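PDB 7LHV: sulfate transporter 4.1, chloroplastic from Arabidopsis thaliana, which cotransports sulfate and protons across the membrane as a secondary active symporter and may take part in regulating sulfate assimilation. Local coordinates for residues E551-V556 with K591-E596. Sequence-based numbering, arbitrary orientation.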
# COMPACT_ATOMS: atom_id res chain seq x y z
N GLU A 551 -20.45 -18.81 0.45
CA GLU A 551 -21.68 -18.63 1.22
C GLU A 551 -22.79 -19.56 0.72
O GLU A 551 -23.63 -20.01 1.51
CB GLU A 551 -22.15 -17.18 1.17
CG GLU A 551 -21.24 -16.20 1.89
CD GLU A 551 -21.74 -14.78 1.81
OE1 GLU A 551 -22.72 -14.53 1.09
OE2 GLU A 551 -21.14 -13.90 2.47
N TYR A 552 -22.80 -19.86 -0.57
CA TYR A 552 -23.81 -20.78 -1.11
C TYR A 552 -23.56 -22.21 -0.64
O TYR A 552 -24.51 -22.94 -0.35
CB TYR A 552 -23.83 -20.67 -2.63
CG TYR A 552 -24.06 -19.25 -3.08
CD1 TYR A 552 -25.31 -18.66 -2.97
CD2 TYR A 552 -23.02 -18.48 -3.58
CE1 TYR A 552 -25.52 -17.35 -3.36
CE2 TYR A 552 -23.21 -17.18 -3.97
CZ TYR A 552 -24.47 -16.62 -3.86
OH TYR A 552 -24.67 -15.32 -4.25
N GLU A 553 -22.29 -22.62 -0.54
CA GLU A 553 -21.99 -23.92 0.05
C GLU A 553 -22.43 -23.97 1.50
O GLU A 553 -22.94 -24.99 1.97
CB GLU A 553 -20.50 -24.22 -0.05
CG GLU A 553 -19.86 -23.83 -1.34
CD GLU A 553 -18.37 -23.99 -1.30
OE1 GLU A 553 -17.79 -23.88 -0.20
OE2 GLU A 553 -17.77 -24.22 -2.36
N VAL A 554 -22.20 -22.88 2.24
CA VAL A 554 -22.63 -22.83 3.64
C VAL A 554 -24.14 -22.94 3.74
O VAL A 554 -24.68 -23.62 4.63
CB VAL A 554 -22.09 -21.56 4.32
CG1 VAL A 554 -22.43 -21.58 5.80
CG2 VAL A 554 -20.59 -21.46 4.15
N ALA A 555 -24.86 -22.27 2.84
CA ALA A 555 -26.32 -22.38 2.82
C ALA A 555 -26.76 -23.81 2.52
O ALA A 555 -27.71 -24.31 3.13
CB ALA A 555 -26.90 -21.41 1.80
N VAL A 556 -26.08 -24.47 1.58
CA VAL A 556 -26.41 -25.86 1.27
C VAL A 556 -26.15 -26.76 2.47
O VAL A 556 -26.94 -27.67 2.77
CB VAL A 556 -25.62 -26.33 0.03
CG1 VAL A 556 -25.73 -27.83 -0.14
CG2 VAL A 556 -26.14 -25.62 -1.21
N LYS A 591 -11.33 -22.88 -10.18
CA LYS A 591 -11.24 -24.34 -10.19
C LYS A 591 -11.52 -24.92 -8.81
O LYS A 591 -12.21 -25.95 -8.69
CB LYS A 591 -9.87 -24.78 -10.70
CG LYS A 591 -9.67 -24.57 -12.19
CD LYS A 591 -8.46 -25.33 -12.70
CE LYS A 591 -7.16 -24.62 -12.33
NZ LYS A 591 -6.01 -25.17 -13.10
N GLU A 592 -11.00 -24.29 -7.76
CA GLU A 592 -11.26 -24.77 -6.41
C GLU A 592 -12.75 -24.71 -6.07
O GLU A 592 -13.30 -25.65 -5.50
CB GLU A 592 -10.45 -23.97 -5.39
CG GLU A 592 -8.95 -24.21 -5.48
CD GLU A 592 -8.17 -23.35 -4.51
OE1 GLU A 592 -8.80 -22.66 -3.68
OE2 GLU A 592 -6.92 -23.37 -4.57
N LEU A 593 -13.41 -23.60 -6.41
CA LEU A 593 -14.84 -23.49 -6.15
C LEU A 593 -15.64 -24.47 -6.99
O LEU A 593 -16.66 -24.99 -6.53
CB LEU A 593 -15.34 -22.05 -6.39
CG LEU A 593 -15.18 -21.02 -5.27
CD1 LEU A 593 -16.02 -21.44 -4.08
CD2 LEU A 593 -13.75 -20.82 -4.83
N TYR A 594 -15.21 -24.74 -8.22
CA TYR A 594 -15.91 -25.75 -9.01
C TYR A 594 -15.80 -27.13 -8.37
O TYR A 594 -16.78 -27.88 -8.32
CB TYR A 594 -15.36 -25.80 -10.44
CG TYR A 594 -15.84 -27.01 -11.19
CD1 TYR A 594 -17.17 -27.13 -11.57
CD2 TYR A 594 -14.98 -28.05 -11.50
CE1 TYR A 594 -17.61 -28.24 -12.25
CE2 TYR A 594 -15.42 -29.16 -12.18
CZ TYR A 594 -16.74 -29.25 -12.55
OH TYR A 594 -17.18 -30.36 -13.23
N GLN A 595 -14.61 -27.47 -7.87
CA GLN A 595 -14.44 -28.76 -7.20
C GLN A 595 -15.29 -28.83 -5.94
O GLN A 595 -15.94 -29.85 -5.67
CB GLN A 595 -12.97 -29.00 -6.88
CG GLN A 595 -12.11 -29.27 -8.10
CD GLN A 595 -10.63 -29.32 -7.78
OE1 GLN A 595 -10.19 -28.79 -6.77
NE2 GLN A 595 -9.86 -29.97 -8.65
N GLU A 596 -15.32 -27.75 -5.16
CA GLU A 596 -16.14 -27.74 -3.95
C GLU A 596 -17.63 -27.81 -4.28
O GLU A 596 -18.41 -28.36 -3.50
CB GLU A 596 -15.84 -26.50 -3.11
CG GLU A 596 -14.44 -26.45 -2.54
CD GLU A 596 -14.14 -25.15 -1.82
OE1 GLU A 596 -15.08 -24.34 -1.66
OE2 GLU A 596 -12.98 -24.93 -1.42
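The carboxylates of E553 and E596 meet with their planes turned 54° apart, and the forked end of E553 faces one oxygen of its partner. OE1 of E596 lies 2.8 Å from E553 OE2 and 3.1 Å from E553 OE1, so it sits in front of the fork instead of over either face. Two carbons flank the outer end of E553 OE2 on opposite sides of the carboxylate plane: the CB of E596 at a shallow slant, 3.1 Å from that oxygen, and L593 CD1 more steeply, at 3.7 Å from it. Both glutamates are extended beyond CG, but the two side chains cross at about a right angle. In E553 the first torsion (chi1 -41°) sets CG beside the backbone N, and the straight chain beyond carries the acid across to the facing helix.

Here two acids face each other in a largely buried contact, with an arginine beside one of them. R550, on the helix of E553, forms a salt bridge with E596 OE2, which probably eases the repulsion between the carboxylates.

In the STAS domain, helix 542-560 links strands 527-533 and 569-575, and helix 584-599 links 569-575 to 603-606, in consecutive beta-alpha-beta crossovers. The contact joins these two helices, and L593 adds to it by packing on K546, L549 and R550 of helix 542-560. R600, in the loop after helix 584-599, packs against the E553 side chain. Y552 seats helix 542-560 on V529 and V531 of strand 527-533, while A357 of the second subunit packs against E596.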